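PDB 5DQP: EDTA monooxygenase from EDTA-degrading bacterium BNC1, which probably uses reduced FMN and molecular oxygen to oxidise EDTA, as a luciferase-like flavin monooxygenase of the NtaA/SnaA/DszA family. Local coordinates for residues I44-A52 / Q404-Y413; I76-P87 / I109-I120. All blocks are in the same frame, centred on the assembly; numbering follows the deposited sequence.

Contact 1. Residues I44-A52 / Q404-Y413; sequences IARRGRIDA and QSRGVFPRSY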
# COMPACT_ATOMS: atom_id res chain seq x y z
N ILE A 44 3.40 -18.43 9.73
CA ILE A 44 4.50 -19.35 9.99
C ILE A 44 5.71 -18.59 10.54
O ILE A 44 6.33 -19.01 11.53
CB ILE A 44 4.86 -20.15 8.72
CG1 ILE A 44 3.77 -21.20 8.44
CG2 ILE A 44 6.26 -20.79 8.84
CD1 ILE A 44 3.85 -21.76 7.01
N ALA A 45 6.07 -17.47 9.92
CA ALA A 45 7.20 -16.69 10.43
C ALA A 45 6.91 -16.17 11.84
O ALA A 45 7.80 -16.14 12.70
CB ALA A 45 7.53 -15.54 9.47
N ARG A 46 5.66 -15.77 12.10
CA ARG A 46 5.30 -15.29 13.44
C ARG A 46 5.48 -16.39 14.49
O ARG A 46 6.02 -16.14 15.58
CB ARG A 46 3.85 -14.80 13.44
CG ARG A 46 3.40 -14.13 14.73
CD ARG A 46 1.86 -14.02 14.72
NE ARG A 46 1.34 -13.86 16.06
CZ ARG A 46 1.17 -14.86 16.92
NH1 ARG A 46 1.50 -16.11 16.58
NH2 ARG A 46 0.68 -14.61 18.13
N ARG A 47 5.05 -17.61 14.17
CA ARG A 47 5.25 -18.75 15.07
C ARG A 47 6.74 -19.00 15.35
O ARG A 47 7.10 -19.37 16.47
CB ARG A 47 4.59 -20.00 14.48
CG ARG A 47 4.93 -21.29 15.24
CD ARG A 47 4.15 -22.50 14.70
NE ARG A 47 4.87 -23.21 13.64
CZ ARG A 47 4.45 -23.32 12.39
NH1 ARG A 47 3.30 -22.76 12.02
NH2 ARG A 47 5.17 -23.99 11.50
N GLY A 48 7.61 -18.75 14.37
CA GLY A 48 9.04 -18.82 14.61
C GLY A 48 9.67 -17.62 15.28
O GLY A 48 10.88 -17.65 15.55
N ARG A 49 8.89 -16.59 15.60
CA ARG A 49 9.43 -15.31 16.10
C ARG A 49 10.38 -14.64 15.11
O ARG A 49 11.28 -13.89 15.51
CB ARG A 49 10.13 -15.48 17.44
CG ARG A 49 9.34 -16.22 18.49
CD ARG A 49 7.93 -15.68 18.66
NE ARG A 49 7.20 -16.47 19.65
CZ ARG A 49 5.97 -16.95 19.50
NH1 ARG A 49 5.28 -16.72 18.38
NH2 ARG A 49 5.42 -17.64 20.48
N ILE A 50 10.23 -14.91 13.81
CA ILE A 50 11.01 -14.15 12.84
C ILE A 50 10.77 -12.67 13.11
O ILE A 50 9.67 -12.26 13.48
CB ILE A 50 10.62 -14.55 11.41
CG1 ILE A 50 10.88 -16.05 11.19
CG2 ILE A 50 11.42 -13.76 10.39
CD1 ILE A 50 12.25 -16.57 11.64
N ASP A 51 11.83 -11.85 12.97
CA ASP A 51 11.67 -10.44 13.31
C ASP A 51 10.80 -9.71 12.30
O ASP A 51 9.98 -8.87 12.69
CB ASP A 51 13.03 -9.78 13.45
CG ASP A 51 13.81 -10.35 14.61
OD1 ASP A 51 13.38 -10.13 15.77
OD2 ASP A 51 14.82 -11.03 14.37
N ALA A 52 10.95 -10.00 11.01
CA ALA A 52 10.12 -9.33 10.01
C ALA A 52 10.07 -10.17 8.73
O ALA A 52 10.99 -10.93 8.45
CB ALA A 52 10.66 -7.93 9.68
N GLN A 404 17.07 -21.36 18.96
CA GLN A 404 16.56 -20.96 20.27
C GLN A 404 17.21 -21.79 21.38
O GLN A 404 17.60 -21.24 22.41
CB GLN A 404 15.03 -21.07 20.31
CG GLN A 404 14.31 -19.96 19.55
CD GLN A 404 12.92 -20.38 19.11
OE1 GLN A 404 12.60 -21.57 19.13
NE2 GLN A 404 12.10 -19.41 18.67
N SER A 405 17.36 -23.10 21.20
CA SER A 405 18.10 -23.90 22.20
C SER A 405 19.51 -23.39 22.37
O SER A 405 20.05 -23.33 23.48
CB SER A 405 18.17 -25.37 21.79
OG SER A 405 16.89 -25.88 21.53
N ARG A 406 20.16 -23.05 21.25
CA ARG A 406 21.51 -22.54 21.31
C ARG A 406 21.62 -21.23 22.08
O ARG A 406 22.73 -20.81 22.39
CB ARG A 406 22.03 -22.39 19.88
CG ARG A 406 22.09 -23.73 19.13
CD ARG A 406 23.36 -24.46 19.46
NE ARG A 406 23.20 -25.90 19.44
CZ ARG A 406 23.80 -26.70 18.58
NH1 ARG A 406 24.62 -26.20 17.64
NH2 ARG A 406 23.57 -28.02 18.67
N GLY A 407 20.50 -20.58 22.40
CA GLY A 407 20.58 -19.33 23.14
C GLY A 407 20.84 -18.09 22.30
O GLY A 407 21.14 -17.04 22.86
N VAL A 408 20.72 -18.18 20.98
CA VAL A 408 21.09 -17.07 20.10
C VAL A 408 19.88 -16.44 19.42
O VAL A 408 20.06 -15.49 18.64
CB VAL A 408 22.12 -17.51 19.04
CG1 VAL A 408 23.27 -18.20 19.72
CG2 VAL A 408 21.46 -18.41 17.98
N PHE A 409 18.67 -16.95 19.67
CA PHE A 409 17.45 -16.47 19.03
C PHE A 409 16.26 -16.53 19.98
O PHE A 409 16.06 -17.54 20.65
CB PHE A 409 17.12 -17.29 17.76
CG PHE A 409 16.16 -16.58 16.89
CD1 PHE A 409 16.57 -15.42 16.22
CD2 PHE A 409 14.83 -16.98 16.80
CE1 PHE A 409 15.68 -14.68 15.44
CE2 PHE A 409 13.92 -16.24 16.01
CZ PHE A 409 14.35 -15.10 15.34
N PRO A 410 15.42 -15.50 20.02
CA PRO A 410 14.38 -15.43 21.06
C PRO A 410 13.24 -16.42 20.84
O PRO A 410 12.91 -16.80 19.71
CB PRO A 410 13.88 -13.99 20.97
CG PRO A 410 14.10 -13.62 19.54
CD PRO A 410 15.35 -14.36 19.09
N ARG A 411 12.60 -16.78 21.95
CA ARG A 411 11.36 -17.56 21.92
C ARG A 411 10.11 -16.71 21.98
O ARG A 411 9.01 -17.24 21.80
CB ARG A 411 11.32 -18.55 23.08
CG ARG A 411 12.41 -19.59 23.04
CD ARG A 411 12.34 -20.53 24.24
NE ARG A 411 13.46 -21.47 24.27
CZ ARG A 411 13.48 -22.64 23.63
NH1 ARG A 411 12.44 -23.02 22.89
NH2 ARG A 411 14.55 -23.42 23.72
N SER A 412 10.23 -15.40 22.21
CA SER A 412 9.06 -14.55 22.41
C SER A 412 9.25 -13.24 21.68
O SER A 412 10.37 -12.81 21.41
CB SER A 412 8.81 -14.28 23.91
OG SER A 412 8.45 -15.47 24.57
N TYR A 413 8.12 -12.59 21.38
CA TYR A 413 8.15 -11.18 20.97
C TYR A 413 8.07 -10.33 22.23
O TYR A 413 7.01 -10.23 22.86
CB TYR A 413 7.00 -10.86 20.02
CG TYR A 413 7.19 -11.42 18.62
CD1 TYR A 413 8.24 -11.01 17.80
CD2 TYR A 413 6.29 -12.34 18.12
CE1 TYR A 413 8.40 -11.52 16.50
CE2 TYR A 413 6.45 -12.87 16.85
CZ TYR A 413 7.48 -12.46 16.04
OH TYR A 413 7.55 -13.01 14.78
O HOH W 1 9.28 -20.04 18.17
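Where helix 35-47 ends in a Schellman turn, with Arg49 at positive phi, the loop 409-413 passes beside it and brings the CA atoms of Arg49 and Ser412 within 6.4 Å of each other. Arg49 carries much of the contact. Its chain bends at chi2 (-50°), which lays CD over one face of the Tyr413 ring, 4.0 Å from the centroid, a CH-pi contact. The guanidinium then points two N-H groups at carbonyls: NE donates to Arg411 O (2.9 Å), which lies near the guanidinium plane although the donor stands well above the carbonyl plane, and NH1 turns back to Arg46 O (3.0 Å). That oxygen also accepts from Arg49 N, on the other face of its carbonyl plane. Cutting this side chain back to an alanine would probably leave Arg411 O without this donor, Arg46 O without its second one, and the Tyr413 ring without CD on its face. Tyr413 reaches past the helix end, and its OH donates to Ile50 O (2.6 Å), which sits at the edge of the ring. The Phe409 ring turns its edge to Gly48 O, 3.4 Å from CE2, and to Asp51 OD2. OD1 of that carboxylate makes a salt bridge with Arg5, and OD2 accepts from Leu8 N. Gln404 NE2 donates to Pro410 O (2.9 Å) in its own segment and to a water that donates to Arg47 O, a bridge across the contact. Donors and backbone carbonyls are thus exchanged in both directions, and the direct bonds across the contact depend little on charge pairing.

Contact 2. Residues I76-P87 / I109-I120; sequences IVLAAAITGRVP and IASVNLLSGGRI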
# COMPACT_ATOMS: atom_id res chain seq x y z
N ILE A 76 3.61 -2.21 -0.43
CA ILE A 76 3.01 -1.41 0.65
C ILE A 76 1.59 -1.89 0.92
O ILE A 76 1.20 -2.12 2.07
CB ILE A 76 3.06 0.09 0.30
CG1 ILE A 76 4.50 0.54 -0.01
CG2 ILE A 76 2.54 0.94 1.45
CD1 ILE A 76 4.65 2.04 -0.42
N VAL A 77 0.80 -2.10 -0.15
CA VAL A 77 -0.57 -2.62 -0.03
C VAL A 77 -0.58 -4.01 0.61
O VAL A 77 -1.31 -4.27 1.58
CB VAL A 77 -1.25 -2.63 -1.41
CG1 VAL A 77 -2.51 -3.48 -1.45
CG2 VAL A 77 -1.51 -1.21 -1.88
N LEU A 78 0.25 -4.93 0.08
CA LEU A 78 0.34 -6.27 0.66
C LEU A 78 0.74 -6.21 2.14
O LEU A 78 0.12 -6.87 2.98
CB LEU A 78 1.31 -7.14 -0.16
CG LEU A 78 1.40 -8.64 0.09
CD1 LEU A 78 0.01 -9.26 0.21
CD2 LEU A 78 2.24 -9.34 -1.01
N ALA A 79 1.76 -5.43 2.48
CA ALA A 79 2.17 -5.38 3.89
C ALA A 79 1.07 -4.80 4.79
O ALA A 79 0.95 -5.20 5.96
CB ALA A 79 3.46 -4.57 4.02
N ALA A 80 0.27 -3.87 4.28
CA ALA A 80 -0.86 -3.36 5.06
C ALA A 80 -1.91 -4.45 5.31
O ALA A 80 -2.47 -4.52 6.41
CB ALA A 80 -1.50 -2.17 4.34
N ALA A 81 -2.21 -5.27 4.30
CA ALA A 81 -3.23 -6.31 4.48
C ALA A 81 -2.73 -7.41 5.39
O ALA A 81 -3.43 -7.85 6.30
CB ALA A 81 -3.65 -6.88 3.12
N ILE A 82 -1.49 -7.86 5.17
CA ILE A 82 -0.89 -8.86 6.05
C ILE A 82 -0.94 -8.40 7.51
O ILE A 82 -1.42 -9.13 8.39
CB ILE A 82 0.56 -9.15 5.64
CG1 ILE A 82 0.62 -9.78 4.24
CG2 ILE A 82 1.20 -10.08 6.70
CD1 ILE A 82 2.11 -10.09 3.75
N THR A 83 -0.35 -7.24 7.81
CA THR A 83 -0.24 -6.85 9.21
C THR A 83 -1.56 -6.40 9.79
O THR A 83 -1.72 -6.43 11.02
CB THR A 83 0.84 -5.78 9.42
OG1 THR A 83 0.49 -4.59 8.70
CG2 THR A 83 2.22 -6.32 8.96
N GLY A 84 -2.53 -6.03 8.95
CA GLY A 84 -3.89 -5.87 9.46
C GLY A 84 -4.41 -7.13 10.11
O GLY A 84 -5.26 -7.07 11.00
N ARG A 85 -3.90 -8.29 9.69
CA ARG A 85 -4.39 -9.61 10.08
C ARG A 85 -3.45 -10.37 11.00
O ARG A 85 -3.90 -11.06 11.92
CB ARG A 85 -4.64 -10.46 8.82
CG ARG A 85 -4.83 -11.95 9.13
CD ARG A 85 -6.30 -12.34 9.18
NE ARG A 85 -6.97 -11.93 7.95
CZ ARG A 85 -7.29 -12.74 6.95
NH1 ARG A 85 -7.88 -12.24 5.87
NH2 ARG A 85 -7.03 -14.04 7.02
N VAL A 86 -2.14 -10.28 10.79
CA VAL A 86 -1.15 -11.03 11.56
C VAL A 86 -0.46 -10.06 12.52
O VAL A 86 0.19 -9.11 12.06
CB VAL A 86 -0.14 -11.70 10.62
CG1 VAL A 86 0.82 -12.59 11.41
CG2 VAL A 86 -0.89 -12.50 9.52
N PRO A 87 -0.55 -10.26 13.83
CA PRO A 87 0.14 -9.39 14.78
C PRO A 87 1.63 -9.72 14.90
O PRO A 87 2.14 -10.68 14.32
CB PRO A 87 -0.58 -9.68 16.10
CG PRO A 87 -1.02 -11.10 15.97
CD PRO A 87 -1.37 -11.29 14.50
N ILE A 109 4.44 4.86 3.70
CA ILE A 109 5.23 4.10 4.67
C ILE A 109 4.87 4.51 6.10
O ILE A 109 4.79 3.67 7.00
CB ILE A 109 6.74 4.26 4.41
CG1 ILE A 109 7.09 3.82 2.98
CG2 ILE A 109 7.58 3.52 5.49
CD1 ILE A 109 6.85 2.37 2.68
N ALA A 110 4.69 5.81 6.34
CA ALA A 110 4.38 6.27 7.70
C ALA A 110 3.00 5.80 8.12
O ALA A 110 2.79 5.47 9.30
CB ALA A 110 4.48 7.79 7.79
N SER A 111 2.06 5.73 7.18
CA SER A 111 0.73 5.23 7.51
C SER A 111 0.79 3.76 7.88
O SER A 111 0.16 3.34 8.84
CB SER A 111 -0.24 5.41 6.33
OG SER A 111 -0.36 6.75 5.92
N VAL A 112 1.49 2.95 7.07
CA VAL A 112 1.42 1.53 7.33
C VAL A 112 2.18 1.22 8.60
O VAL A 112 1.79 0.31 9.36
CB VAL A 112 1.91 0.70 6.12
CG1 VAL A 112 3.44 0.78 5.96
CG2 VAL A 112 1.43 -0.74 6.25
N ASN A 113 3.24 1.97 8.88
CA ASN A 113 3.99 1.78 10.12
C ASN A 113 3.11 2.06 11.32
O ASN A 113 2.96 1.22 12.22
CB ASN A 113 5.22 2.70 10.14
CG ASN A 113 6.18 2.35 11.26
OD1 ASN A 113 6.52 1.16 11.46
ND2 ASN A 113 6.63 3.35 11.99
N LEU A 114 2.51 3.26 11.35
CA LEU A 114 1.64 3.68 12.44
C LEU A 114 0.43 2.76 12.57
O LEU A 114 0.11 2.28 13.67
CB LEU A 114 1.21 5.13 12.21
CG LEU A 114 0.48 5.91 13.30
CD1 LEU A 114 1.28 5.91 14.57
CD2 LEU A 114 0.27 7.35 12.85
N LEU A 115 -0.22 2.44 11.45
CA LEU A 115 -1.39 1.57 11.51
C LEU A 115 -1.05 0.18 12.03
O LEU A 115 -1.90 -0.46 12.67
CB LEU A 115 -2.04 1.42 10.13
CG LEU A 115 -3.03 2.50 9.74
CD1 LEU A 115 -3.32 2.30 8.27
CD2 LEU A 115 -4.33 2.45 10.60
N SER A 116 0.16 -0.32 11.76
CA SER A 116 0.52 -1.65 12.24
C SER A 116 1.04 -1.64 13.67
O SER A 116 1.41 -2.70 14.19
CB SER A 116 1.56 -2.31 11.32
OG SER A 116 2.75 -1.56 11.32
N GLY A 117 1.13 -0.49 14.32
CA GLY A 117 1.77 -0.45 15.62
C GLY A 117 3.27 -0.30 15.58
O GLY A 117 3.93 -0.59 16.58
N GLY A 118 3.84 0.17 14.47
CA GLY A 118 5.28 0.37 14.39
C GLY A 118 6.04 -0.81 13.84
O GLY A 118 7.23 -1.00 14.17
N ARG A 119 5.40 -1.61 13.00
CA ARG A 119 5.99 -2.86 12.54
C ARG A 119 6.57 -2.82 11.12
O ARG A 119 7.04 -3.86 10.66
CB ARG A 119 4.94 -3.99 12.66
CG ARG A 119 4.65 -4.39 14.13
CD ARG A 119 3.22 -4.80 14.27
NE ARG A 119 3.08 -6.04 13.60
CZ ARG A 119 1.98 -6.51 13.04
NH1 ARG A 119 0.83 -5.84 13.07
NH2 ARG A 119 2.08 -7.69 12.46
N ILE A 120 6.58 -1.69 10.41
CA ILE A 120 6.90 -1.67 8.98
C ILE A 120 8.17 -0.84 8.73
O ILE A 120 8.23 0.33 9.12
CB ILE A 120 5.73 -1.12 8.13
CG1 ILE A 120 4.48 -1.99 8.27
CG2 ILE A 120 6.14 -0.98 6.66
CD1 ILE A 120 4.65 -3.40 7.84
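The guanidinium of Arg119 is sandwiched between Thr83 CB over one face and Pro87 C over the other, with Val86 O at its edge. NH2 donates to Val86 O at 2.4 Å, a very short bond whose exact length deserves caution, and also to Ile89 O; NH1 adds a weak bond to Thr83 O (3.3 Å). Bends at chi2 and chi3 (70°) fold the arginine chain back to the C-terminal end of helix 75-85, where its N-H groups meet carbonyls of the last turn and the loop beyond. Thr83 OG1, set between its backbone N and carbonyl carbon (chi1 62°), donates to Ala79 O (2.8 Å) and rests on Ser116 CB. This leaves CG2 to meet Ile120 CD1, which also touches Ala79 CB. Toward the N-terminal ends of the two helical segments, Val112 CG2 packs on Ala80, 3.7 Å from its CA. The small alanine lets the backbones come close. Ile76 and Ile109 cross at about a right angle, joining CD1 to CD1 at 3.8 Å. The two helical segments run nearly parallel, 9° apart with axes 10.1 Å from each other, as neighbouring outer helices of a TIM barrel do. Strand 90-96 links them, and its Val93 touches Ala79 and Ile109; Phe53 of strand 52-55 meets Ala79 and Thr83. Helix 35-47 flanks Ile82 and Pro87, while the second subunit packs its Ala80 on Ala80 and its Val112 on Val77.

Overall arrangement
Both contacts belong to the outer layer of the barrel, their centres 20 Å apart and each 18 Å from the centre of the chain. Contact 1 closes a long span, bringing the loop after helix 390-405 back to helix 35-47; contact 2 lies within that span and joins two consecutive barrel helices. They meet directly where Arg46 CD packs against Pro87 O at 3.4 Å and Val86 CG1 at 3.8 Å. Contact 1 lies away from the predicted FMN site. Contact 2 comes nearer: the side chain of Ile76 is about 7 Å from that of Asp57 and about 8 Å from that of Thr94, both predicted to bind FMN. Contact 2 also borders the second subunit.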